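Local structure of SspB protein (Streptomyces clavuligerus, 6JUF) at residues 305-308 with 309-313; 327-330 with 331-334; 87-90 with 91-95; 253-256 with 257-261. The protein probably acts as a metal-dependent DNA-cleaving enzyme within a phosphorothioation-sensing bacterial system that defends its host against phages. One frame throughout, in Å; residues are numbered along the deposited sequence.

Contact 1 (305-308 with 309-313)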
loop_
_atom_site.group_PDB
_atom_site.type_symbol
_atom_site.label_atom_id
_atom_site.label_comp_id
_atom_site.label_asym_id
_atom_site.label_seq_id
_atom_site.Cartn_x
_atom_site.Cartn_y
_atom_site.Cartn_z
ATOM N N GLY B 305 35.531 -5.191 -3.120
ATOM C CA GLY B 305 34.662 -4.319 -3.921
ATOM C C GLY B 305 33.344 -4.059 -3.213
ATOM O O GLY B 305 32.667 -4.997 -2.780
ATOM N N PRO B 306 32.922 -2.808 -3.148
ATOM C CA PRO B 306 31.723 -2.524 -2.352
ATOM C C PRO B 306 30.394 -2.961 -2.973
ATOM O O PRO B 306 29.400 -3.155 -2.219
ATOM C CB PRO B 306 31.754 -1.010 -2.174
ATOM C CG PRO B 306 32.562 -0.528 -3.351
ATOM C CD PRO B 306 33.634 -1.586 -3.525
ATOM N N PHE B 307 30.306 -3.060 -4.279
ATOM C CA PHE B 307 29.067 -3.507 -4.874
ATOM C C PHE B 307 28.682 -4.907 -4.426
ATOM O O PHE B 307 27.498 -5.134 -4.067
ATOM C CB PHE B 307 29.146 -3.440 -6.395
ATOM C CG PHE B 307 27.838 -3.705 -7.069
ATOM C CD1 PHE B 307 26.966 -2.644 -7.280
ATOM C CD2 PHE B 307 27.477 -4.997 -7.455
ATOM C CE1 PHE B 307 25.738 -2.845 -7.922
ATOM C CE2 PHE B 307 26.276 -5.242 -8.126
ATOM C CZ PHE B 307 25.390 -4.156 -8.348
ATOM N N ASP B 308 29.629 -5.865 -4.435
ATOM C CA ASP B 308 29.280 -7.233 -4.056
ATOM C C ASP B 308 28.946 -7.260 -2.580
ATOM O O ASP B 308 28.064 -8.070 -2.133
ATOM C CB ASP B 308 30.427 -8.238 -4.374
ATOM C CG ASP B 308 30.584 -8.489 -5.872
ATOM O OD1 ASP B 308 29.656 -8.188 -6.659
ATOM O OD2 ASP B 308 31.645 -8.992 -6.286
ATOM N N LEU B 309 29.654 -6.462 -1.793
ATOM C CA LEU B 309 29.381 -6.451 -0.345
ATOM C C LEU B 309 28.000 -5.842 -0.087
ATOM O O LEU B 309 27.277 -6.295 0.778
ATOM C CB LEU B 309 30.466 -5.717 0.466
ATOM C CG LEU B 309 31.848 -6.425 0.371
ATOM C CD1 LEU B 309 32.878 -5.457 0.960
ATOM C CD2 LEU B 309 31.704 -7.705 1.190
ATOM N N ALA B 310 27.644 -4.812 -0.840
ATOM C CA ALA B 310 26.360 -4.206 -0.697
ATOM C C ALA B 310 25.272 -5.260 -0.895
ATOM O O ALA B 310 24.298 -5.272 -0.135
ATOM C CB ALA B 310 26.181 -3.079 -1.734
ATOM N N TRP B 311 25.410 -6.087 -1.917
ATOM C CA TRP B 311 24.457 -7.113 -2.155
ATOM C C TRP B 311 24.469 -8.247 -1.148
ATOM O O TRP B 311 23.434 -8.854 -0.971
ATOM C CB TRP B 311 24.523 -7.597 -3.608
ATOM C CG TRP B 311 23.731 -6.636 -4.430
ATOM C CD1 TRP B 311 24.172 -5.499 -5.095
ATOM C CD2 TRP B 311 22.313 -6.683 -4.647
ATOM N NE1 TRP B 311 23.141 -4.874 -5.700
ATOM C CE2 TRP B 311 21.993 -5.537 -5.470
ATOM C CE3 TRP B 311 21.295 -7.545 -4.254
ATOM C CZ2 TRP B 311 20.683 -5.253 -5.862
ATOM C CZ3 TRP B 311 20.002 -7.295 -4.668
ATOM C CH2 TRP B 311 19.691 -6.146 -5.451
ATOM N N ASP B 312 25.601 -8.631 -0.575
ATOM C CA ASP B 312 25.570 -9.567 0.566
ATOM C C ASP B 312 24.698 -9.004 1.669
ATOM O O ASP B 312 23.860 -9.716 2.226
ATOM C CB ASP B 312 26.967 -9.849 1.117
ATOM C CG ASP B 312 27.845 -10.638 0.150
ATOM O OD1 ASP B 312 27.268 -11.284 -0.757
ATOM O OD2 ASP B 312 29.094 -10.563 0.274
ATOM N N VAL B 313 24.924 -7.748 2.027
ATOM C CA VAL B 313 24.221 -7.124 3.146
ATOM C C VAL B 313 22.717 -7.041 2.801
ATOM O O VAL B 313 21.856 -7.353 3.609
ATOM C CB VAL B 313 24.766 -5.692 3.350
ATOM C CG1 VAL B 313 23.885 -4.841 4.270
ATOM C CG2 VAL B 313 26.172 -5.741 3.932
#
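F307 and W311, one helical turn apart near the start of helix 306-317, send their side chains out alongside each other and in the same direction. The indole brings its five-membered ring over one face of the phenyl ring, displaced toward the rim: W311 NE1 comes to 3.5 Å from F307 CZ, and W311 CD1 to 3.7 Å from F307 CE2. The rings meet obliquely, with 4.8 Å between the phenyl centroid and that of the five-membered ring and planes inclined at 45°. F307 has CG anti to its own nitrogen (chi1 -172°), which swings the phenyl along the helix toward W311 although its CB leaves the backbone in the other direction. The same residue touches the indole a second time, its carbonyl O lying at the ring edge near the ring plane, 3.5 Å from W311 CD1, while also accepting the amide of W311 (N to O 3.1 Å). The other backbone bonds of these turns run from A310 N to P306 O at 2.8 Å and from D312 N to D308 O at 3.0 Å; G305, the N-cap, receives only a weak bond from L309 N. D312 turns its carboxylate to a salt bridge with R322. Helix 306-317 follows strand 298-302 and leans on helix 231-243, where A310 touches Y236 and L239 and F307 touches D240 and A243. W311 reaches helix 89-95 edge-to-face at W89 and W93, and R330 of helix 330-336 makes a cation-pi contact with it.

Contact 2 (327-330 with 331-334)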
loop_
_atom_site.group_PDB
_atom_site.type_symbol
_atom_site.label_atom_id
_atom_site.label_comp_id
_atom_site.label_asym_id
_atom_site.label_seq_id
_atom_site.Cartn_x
_atom_site.Cartn_y
_atom_site.Cartn_z
ATOM N N PHE B 327 17.531 -20.061 -8.103
ATOM C CA PHE B 327 17.614 -18.603 -8.240
ATOM C C PHE B 327 18.710 -18.211 -9.207
ATOM O O PHE B 327 19.832 -18.649 -9.035
ATOM C CB PHE B 327 17.858 -17.911 -6.900
ATOM C CG PHE B 327 17.709 -16.407 -7.017
ATOM C CD1 PHE B 327 16.467 -15.812 -6.819
ATOM C CD2 PHE B 327 18.776 -15.649 -7.431
ATOM C CE1 PHE B 327 16.313 -14.417 -6.964
ATOM C CE2 PHE B 327 18.637 -14.283 -7.597
ATOM C CZ PHE B 327 17.404 -13.671 -7.363
ATOM N N PRO B 328 18.385 -17.402 -10.237
ATOM C CA PRO B 328 19.423 -17.118 -11.248
ATOM C C PRO B 328 20.501 -16.161 -10.800
ATOM O O PRO B 328 20.161 -15.138 -10.130
ATOM C CB PRO B 328 18.648 -16.453 -12.374
ATOM C CG PRO B 328 17.424 -15.873 -11.735
ATOM C CD PRO B 328 17.085 -16.708 -10.521
ATOM N N THR B 329 21.756 -16.431 -11.161
ATOM C CA THR B 329 22.826 -15.448 -11.024
ATOM C C THR B 329 22.583 -14.267 -11.980
ATOM O O THR B 329 21.735 -14.364 -12.899
ATOM C CB THR B 329 24.183 -16.061 -11.331
ATOM O OG1 THR B 329 24.265 -16.489 -12.708
ATOM C CG2 THR B 329 24.461 -17.249 -10.353
ATOM N N ARG B 330 23.318 -13.182 -11.799
ATOM C CA ARG B 330 23.228 -12.093 -12.763
ATOM C C ARG B 330 23.640 -12.624 -14.158
ATOM O O ARG B 330 23.096 -12.182 -15.198
ATOM C CB ARG B 330 24.107 -10.933 -12.275
ATOM C CG ARG B 330 23.676 -10.390 -10.898
ATOM C CD ARG B 330 24.495 -9.202 -10.400
ATOM N NE ARG B 330 23.787 -8.112 -10.933
ATOM C CZ ARG B 330 23.024 -7.222 -10.290
ATOM N NH1 ARG B 330 22.977 -7.036 -8.944
ATOM N NH2 ARG B 330 22.410 -6.411 -11.050
ATOM N N GLU B 331 24.558 -13.579 -14.195
ATOM C CA GLU B 331 25.098 -14.063 -15.465
ATOM C C GLU B 331 24.036 -14.877 -16.190
ATOM O O GLU B 331 23.915 -14.825 -17.409
ATOM C CB GLU B 331 26.347 -14.948 -15.196
ATOM C CG GLU B 331 27.624 -14.268 -14.676
ATOM C CD GLU B 331 27.536 -13.610 -13.277
ATOM O OE1 GLU B 331 28.336 -12.658 -13.032
ATOM O OE2 GLU B 331 26.699 -13.995 -12.389
ATOM N N ASP B 332 23.308 -15.698 -15.445
ATOM C CA ASP B 332 22.229 -16.517 -15.951
ATOM C C ASP B 332 21.154 -15.635 -16.519
ATOM O O ASP B 332 20.643 -15.866 -17.626
ATOM C CB ASP B 332 21.545 -17.304 -14.848
ATOM C CG ASP B 332 22.387 -18.417 -14.258
ATOM O OD1 ASP B 332 23.275 -18.982 -14.918
ATOM O OD2 ASP B 332 22.073 -18.752 -13.068
ATOM N N TRP B 333 20.822 -14.594 -15.752
ATOM C CA TRP B 333 19.836 -13.624 -16.225
ATOM C C TRP B 333 20.271 -12.854 -17.466
ATOM O O TRP B 333 19.411 -12.620 -18.376
ATOM C CB TRP B 333 19.519 -12.690 -15.042
ATOM C CG TRP B 333 18.256 -11.904 -15.202
ATOM C CD1 TRP B 333 18.117 -10.569 -15.539
ATOM C CD2 TRP B 333 16.909 -12.409 -15.010
ATOM N NE1 TRP B 333 16.762 -10.219 -15.601
ATOM C CE2 TRP B 333 15.987 -11.297 -15.287
ATOM C CE3 TRP B 333 16.379 -13.671 -14.676
ATOM C CZ2 TRP B 333 14.609 -11.459 -15.200
ATOM C CZ3 TRP B 333 14.996 -13.843 -14.608
ATOM C CH2 TRP B 333 14.103 -12.761 -14.866
ATOM N N ALA B 334 21.536 -12.463 -17.537
ATOM C CA ALA B 334 22.101 -11.764 -18.672
ATOM C C ALA B 334 21.989 -12.601 -19.944
ATOM O O ALA B 334 21.707 -12.079 -21.002
ATOM C CB ALA B 334 23.544 -11.388 -18.354
#
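The indole of W333 meets the pyrrolidine ring of P328 obliquely, W333 CE3 standing 3.8 Å from P328 CG, and the two side chains run alongside each other in the same direction. The proline is shared, since its CD covers part of one face of the F327 ring, while the indole also meets the ring of Y337. The second flat group, the D332 carboxylate, is approached from above its plane: T329 N donates to D332 OD2 at 3.0 Å, 41° out of that plane. In return D332 N donates to T329 OG1, also at 3.0 Å. These reciprocal bonds make T329 and D332 a capping box around the first turn of helix 330-336. A chi1 of 64° tips T329 OG1 over that turn, where it can accept. E331 folds back at chi2, bringing OE2 to 3.4 Å from T329 CB. The regular turns begin with W333 N to T329 O (3.0 Å) and A334 N to R330 O (2.8 Å). R330 leads its guanidinium away to pair with the charge of E90, though NH2 and E90 OE2 are modelled too close together to be taken literally, and W333 NE1 donates to P87 O. Chemically, two amides at the helix start are satisfied by side-chain oxygens, and the negative D332, also salt-bridged to R335, would probably interact favourably with the positive end of the helix dipole.

Contact 3 (87-90 with 91-95)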
loop_
_atom_site.group_PDB
_atom_site.type_symbol
_atom_site.label_atom_id
_atom_site.label_comp_id
_atom_site.label_asym_id
_atom_site.label_seq_id
_atom_site.Cartn_x
_atom_site.Cartn_y
_atom_site.Cartn_z
ATOM N N PRO B 87 13.010 -7.111 -18.143
ATOM C CA PRO B 87 13.145 -7.092 -16.694
ATOM C C PRO B 87 14.622 -7.187 -16.216
ATOM O O PRO B 87 15.401 -7.971 -16.761
ATOM C CB PRO B 87 12.352 -8.357 -16.239
ATOM C CG PRO B 87 12.559 -9.344 -17.369
ATOM C CD PRO B 87 12.588 -8.462 -18.633
ATOM N N THR B 88 14.993 -6.374 -15.200
ATOM C CA THR B 88 16.340 -6.389 -14.701
ATOM C C THR B 88 16.488 -7.525 -13.722
ATOM O O THR B 88 15.454 -8.030 -13.183
ATOM C CB THR B 88 16.646 -5.071 -13.991
ATOM O OG1 THR B 88 15.699 -4.923 -12.912
ATOM C CG2 THR B 88 16.503 -3.894 -14.918
ATOM N N TRP B 89 17.694 -7.914 -13.411
ATOM C CA TRP B 89 17.925 -8.939 -12.399
ATOM C C TRP B 89 17.390 -8.459 -11.079
ATOM O O TRP B 89 16.895 -9.273 -10.288
ATOM C CB TRP B 89 19.418 -9.245 -12.368
ATOM C CG TRP B 89 19.779 -10.252 -11.278
ATOM C CD1 TRP B 89 19.884 -11.635 -11.407
ATOM C CD2 TRP B 89 20.088 -9.984 -9.859
ATOM N NE1 TRP B 89 20.277 -12.211 -10.223
ATOM C CE2 TRP B 89 20.365 -11.276 -9.243
ATOM C CE3 TRP B 89 20.116 -8.836 -9.081
ATOM C CZ2 TRP B 89 20.760 -11.395 -7.902
ATOM C CZ3 TRP B 89 20.449 -8.952 -7.741
ATOM C CH2 TRP B 89 20.776 -10.201 -7.163
ATOM N N GLU B 90 17.461 -7.137 -10.800
ATOM C CA GLU B 90 16.908 -6.645 -9.553
ATOM C C GLU B 90 15.406 -6.887 -9.415
ATOM O O GLU B 90 14.879 -7.154 -8.310
ATOM C CB GLU B 90 17.257 -5.114 -9.320
ATOM C CG GLU B 90 18.713 -4.875 -8.958
ATOM C CD GLU B 90 19.704 -5.007 -10.097
ATOM O OE1 GLU B 90 19.276 -5.073 -11.323
ATOM O OE2 GLU B 90 20.885 -5.010 -9.802
ATOM N N ALA B 91 14.663 -6.750 -10.519
ATOM C CA ALA B 91 13.242 -7.022 -10.492
ATOM C C ALA B 91 13.022 -8.530 -10.245
ATOM O O ALA B 91 12.142 -8.892 -9.442
ATOM C CB ALA B 91 12.570 -6.621 -11.806
ATOM N N ARG B 92 13.817 -9.406 -10.853
ATOM C CA ARG B 92 13.713 -10.844 -10.556
ATOM C C ARG B 92 13.980 -11.080 -9.044
ATOM O O ARG B 92 13.295 -11.913 -8.462
ATOM C CB ARG B 92 14.730 -11.635 -11.391
ATOM C CG ARG B 92 14.925 -13.095 -11.021
ATOM C CD ARG B 92 13.639 -13.882 -11.254
ATOM N NE ARG B 92 13.728 -15.310 -10.872
ATOM C CZ ARG B 92 13.477 -15.785 -9.652
ATOM N NH1 ARG B 92 13.211 -14.968 -8.609
ATOM N NH2 ARG B 92 13.558 -17.106 -9.439
ATOM N N TRP B 93 14.961 -10.411 -8.461
ATOM C CA TRP B 93 15.306 -10.630 -7.068
ATOM C C TRP B 93 14.183 -10.130 -6.159
ATOM O O TRP B 93 13.889 -10.748 -5.152
ATOM C CB TRP B 93 16.650 -9.967 -6.791
ATOM C CG TRP B 93 17.008 -9.974 -5.332
ATOM C CD1 TRP B 93 17.730 -10.927 -4.624
ATOM C CD2 TRP B 93 16.691 -8.919 -4.369
ATOM N NE1 TRP B 93 17.822 -10.567 -3.304
ATOM C CE2 TRP B 93 17.219 -9.350 -3.096
ATOM C CE3 TRP B 93 16.014 -7.685 -4.452
ATOM C CZ2 TRP B 93 17.087 -8.570 -1.927
ATOM C CZ3 TRP B 93 15.937 -6.911 -3.283
ATOM C CH2 TRP B 93 16.442 -7.385 -2.043
ATOM N N LEU B 94 13.576 -8.963 -6.459
ATOM C CA LEU B 94 12.632 -8.337 -5.546
ATOM C C LEU B 94 11.187 -8.766 -5.726
ATOM O O LEU B 94 10.456 -9.076 -4.747
ATOM C CB LEU B 94 12.706 -6.791 -5.723
ATOM C CG LEU B 94 11.665 -6.033 -4.846
ATOM C CD1 LEU B 94 11.951 -6.189 -3.335
ATOM C CD2 LEU B 94 11.618 -4.564 -5.258
ATOM N N LEU B 95 10.724 -8.782 -6.970
ATOM C CA LEU B 95 9.320 -8.881 -7.272
ATOM C C LEU B 95 8.806 -10.260 -7.655
ATOM O O LEU B 95 7.587 -10.436 -7.709
ATOM C CB LEU B 95 8.931 -7.876 -8.396
ATOM C CG LEU B 95 9.155 -6.410 -7.996
ATOM C CD1 LEU B 95 8.912 -5.583 -9.270
ATOM C CD2 LEU B 95 8.219 -6.047 -6.877
#
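T88 O accepts two amides: R92 N at 3.2 Å, and A91 N at 3.1 Å through a weak, bent bond. The stronger hold on A91 N is the side chain of T88, whose OG1 accepts it at 3.2 Å. That oxygen is set between the backbone nitrogen and carbonyl carbon of its own residue (chi1 59°), where it overhangs the helix start, and it also bonds to K68 O. T88 is thus the N-cap of helix 89-95, placed directly after strand 83-87 of the hairpin that the strand forms with 70-74. W89, the first residue of the helix, meets W93 one turn further on. W93 CB makes a CH-pi contact over the face of the W89 six-membered ring, 4.2 Å from its centroid and 14° off the normal. The indoles themselves are inclined by only 21° but slid so far apart that they barely overlap, leaving W89 CH2 and W93 CD1 as their closest side-chain atoms at 4.0 Å. E90 O lies at the edge of the W93 ring and accepts L94 N at 2.9 Å. Each indole nitrogen has a partner beyond the helix, W89 NE1 at P328 O and W93 NE1 at D315 OD1, and Y318 meets the W93 ring edge-to-face. R92 heads the other way to a salt bridge with D98, while L94 packs against L113 and W116 of helix 107-118.

Contact 4 (253-256 with 257-261)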
loop_
_atom_site.group_PDB
_atom_site.type_symbol
_atom_site.label_atom_id
_atom_site.label_comp_id
_atom_site.label_asym_id
_atom_site.label_seq_id
_atom_site.Cartn_x
_atom_site.Cartn_y
_atom_site.Cartn_z
ATOM N N SER B 253 33.889 8.473 3.577
ATOM C CA SER B 253 33.750 9.105 4.868
ATOM C C SER B 253 32.289 9.188 5.263
ATOM O O SER B 253 31.403 9.232 4.383
ATOM C CB SER B 253 34.352 10.519 4.788
ATOM O OG SER B 253 33.574 11.353 3.928
ATOM N N LEU B 254 32.025 9.145 6.565
ATOM C CA LEU B 254 30.669 9.349 7.073
ATOM C C LEU B 254 30.127 10.729 6.670
ATOM O O LEU B 254 28.944 10.865 6.409
ATOM C CB LEU B 254 30.570 9.129 8.574
ATOM C CG LEU B 254 30.257 7.712 9.066
ATOM C CD1 LEU B 254 28.741 7.466 8.896
ATOM C CD2 LEU B 254 31.030 6.646 8.306
ATOM N N ALA B 255 30.977 11.743 6.655
ATOM C CA ALA B 255 30.530 13.086 6.268
ATOM C C ALA B 255 29.973 13.097 4.846
ATOM O O ALA B 255 28.927 13.738 4.598
ATOM C CB ALA B 255 31.723 14.066 6.365
ATOM N N ARG B 256 30.651 12.423 3.911
ATOM C CA ARG B 256 30.144 12.303 2.525
ATOM C C ARG B 256 28.863 11.476 2.473
ATOM O O ARG B 256 27.905 11.848 1.773
ATOM C CB ARG B 256 31.175 11.678 1.610
ATOM C CG ARG B 256 32.319 12.644 1.233
ATOM C CD ARG B 256 33.352 11.913 0.402
ATOM N NE ARG B 256 32.737 11.459 -0.848
ATOM C CZ ARG B 256 33.201 10.495 -1.637
ATOM N NH1 ARG B 256 34.316 9.826 -1.334
ATOM N NH2 ARG B 256 32.520 10.188 -2.749
ATOM N N LEU B 257 28.832 10.349 3.192
ATOM C CA LEU B 257 27.572 9.587 3.227
ATOM C C LEU B 257 26.368 10.395 3.731
ATOM O O LEU B 257 25.254 10.257 3.202
ATOM C CB LEU B 257 27.705 8.292 4.034
ATOM C CG LEU B 257 28.620 7.206 3.431
ATOM C CD1 LEU B 257 28.861 6.154 4.519
ATOM C CD2 LEU B 257 28.020 6.574 2.160
ATOM N N ALA B 258 26.589 11.232 4.740
ATOM C CA ALA B 258 25.553 12.041 5.336
ATOM C C ALA B 258 25.207 13.247 4.478
ATOM O O ALA B 258 24.062 13.675 4.551
ATOM C CB ALA B 258 26.034 12.541 6.711
ATOM N N ASN B 259 26.191 13.837 3.763
ATOM C CA ASN B 259 25.962 15.172 3.184
ATOM C C ASN B 259 26.059 15.326 1.658
ATOM O O ASN B 259 25.578 16.343 1.105
ATOM C CB ASN B 259 26.929 16.160 3.822
ATOM C CG ASN B 259 26.748 16.230 5.320
ATOM O OD1 ASN B 259 25.668 16.441 5.798
ATOM N ND2 ASN B 259 27.802 16.001 6.058
ATOM N N GLU B 260 26.764 14.410 0.993
ATOM C CA GLU B 260 27.051 14.550 -0.419
ATOM C C GLU B 260 25.754 14.371 -1.208
ATOM O O GLU B 260 25.003 13.434 -0.946
ATOM C CB GLU B 260 28.070 13.517 -0.881
ATOM C CG GLU B 260 28.691 13.752 -2.244
ATOM C CD GLU B 260 29.977 12.978 -2.379
ATOM O OE1 GLU B 260 31.024 13.490 -1.931
ATOM O OE2 GLU B 260 29.930 11.862 -2.908
ATOM N N PRO B 261 25.472 15.240 -2.146
ATOM C CA PRO B 261 24.333 15.003 -3.035
ATOM C C PRO B 261 24.455 13.638 -3.697
ATOM O O PRO B 261 25.482 13.258 -4.252
ATOM C CB PRO B 261 24.419 16.176 -4.047
ATOM C CG PRO B 261 24.985 17.272 -3.184
ATOM C CD PRO B 261 26.036 16.594 -2.305
#
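The short helix 254-259 leaves directly from the end of strand 250-253, and an i to i+4 salt bridge from R256 to E260, the first residue past the helix, links its first turn to the point where it ends. The two side chains lie alongside each other and point the same way. The arginine grips side-on with two nitrogens, one to each carboxylate oxygen: R256 NE to E260 OE1 at 2.9 Å and R256 NH2 to E260 OE2 at 3.1 Å. The second bond is the flatter, using the syn lone pair of OE2 and lying in the guanidinium plane; the first is tilted from both planes, in keeping with the 34° between guanidinium and carboxylate. A bend at chi3 (63°) turns the R256 end toward the glutamate, whose own chain is extended beyond CG. OE2 has a further partner in Y241 OH, which ties E260 to helix 231-243. At the first turn S253 is the N-cap, its OG accepting R256 N at 3.1 Å. At the last, R256 O takes E260 N at 2.9 Å and a weak bond from N259 N, just where E260 departs from helical angles. On the inner side L254, L257 and A258 pack on helix 272-285, and the L254 backbone bonds to R298. Helix 231-243, strand 250-253, this helix, the short helix 264-268, helix 272-285, then strands 289-293 and 298-302 in a sheet of order 1-3-2, are consistent with a winged-helix fold, in which helix 254-259 would be the second helix.

In the fold
Contacts 1, 2 and 3 form one cluster, while contact 4 stands apart. Contacts 2 and 3 have centres about 10 Å apart and share two polar ties, besides the approach of W333 NE1 to W89 N at 3.3 Å. W311 of contact 1 packs on both: its CZ3 is 3.5 Å from W89 CZ3, and its NE1 is 3.9 Å from R330 NH1, although the centres of contact 1 and either neighbour are about 17 Å apart. Contact 4 has its nearest atoms about 9 Å from contact 1 and about 18 Å from contacts 2 and 3, across the chain's centre from contact 3. All four lie away from E18, a magnesium ligand of this protein, although no ion is bound to this chain here.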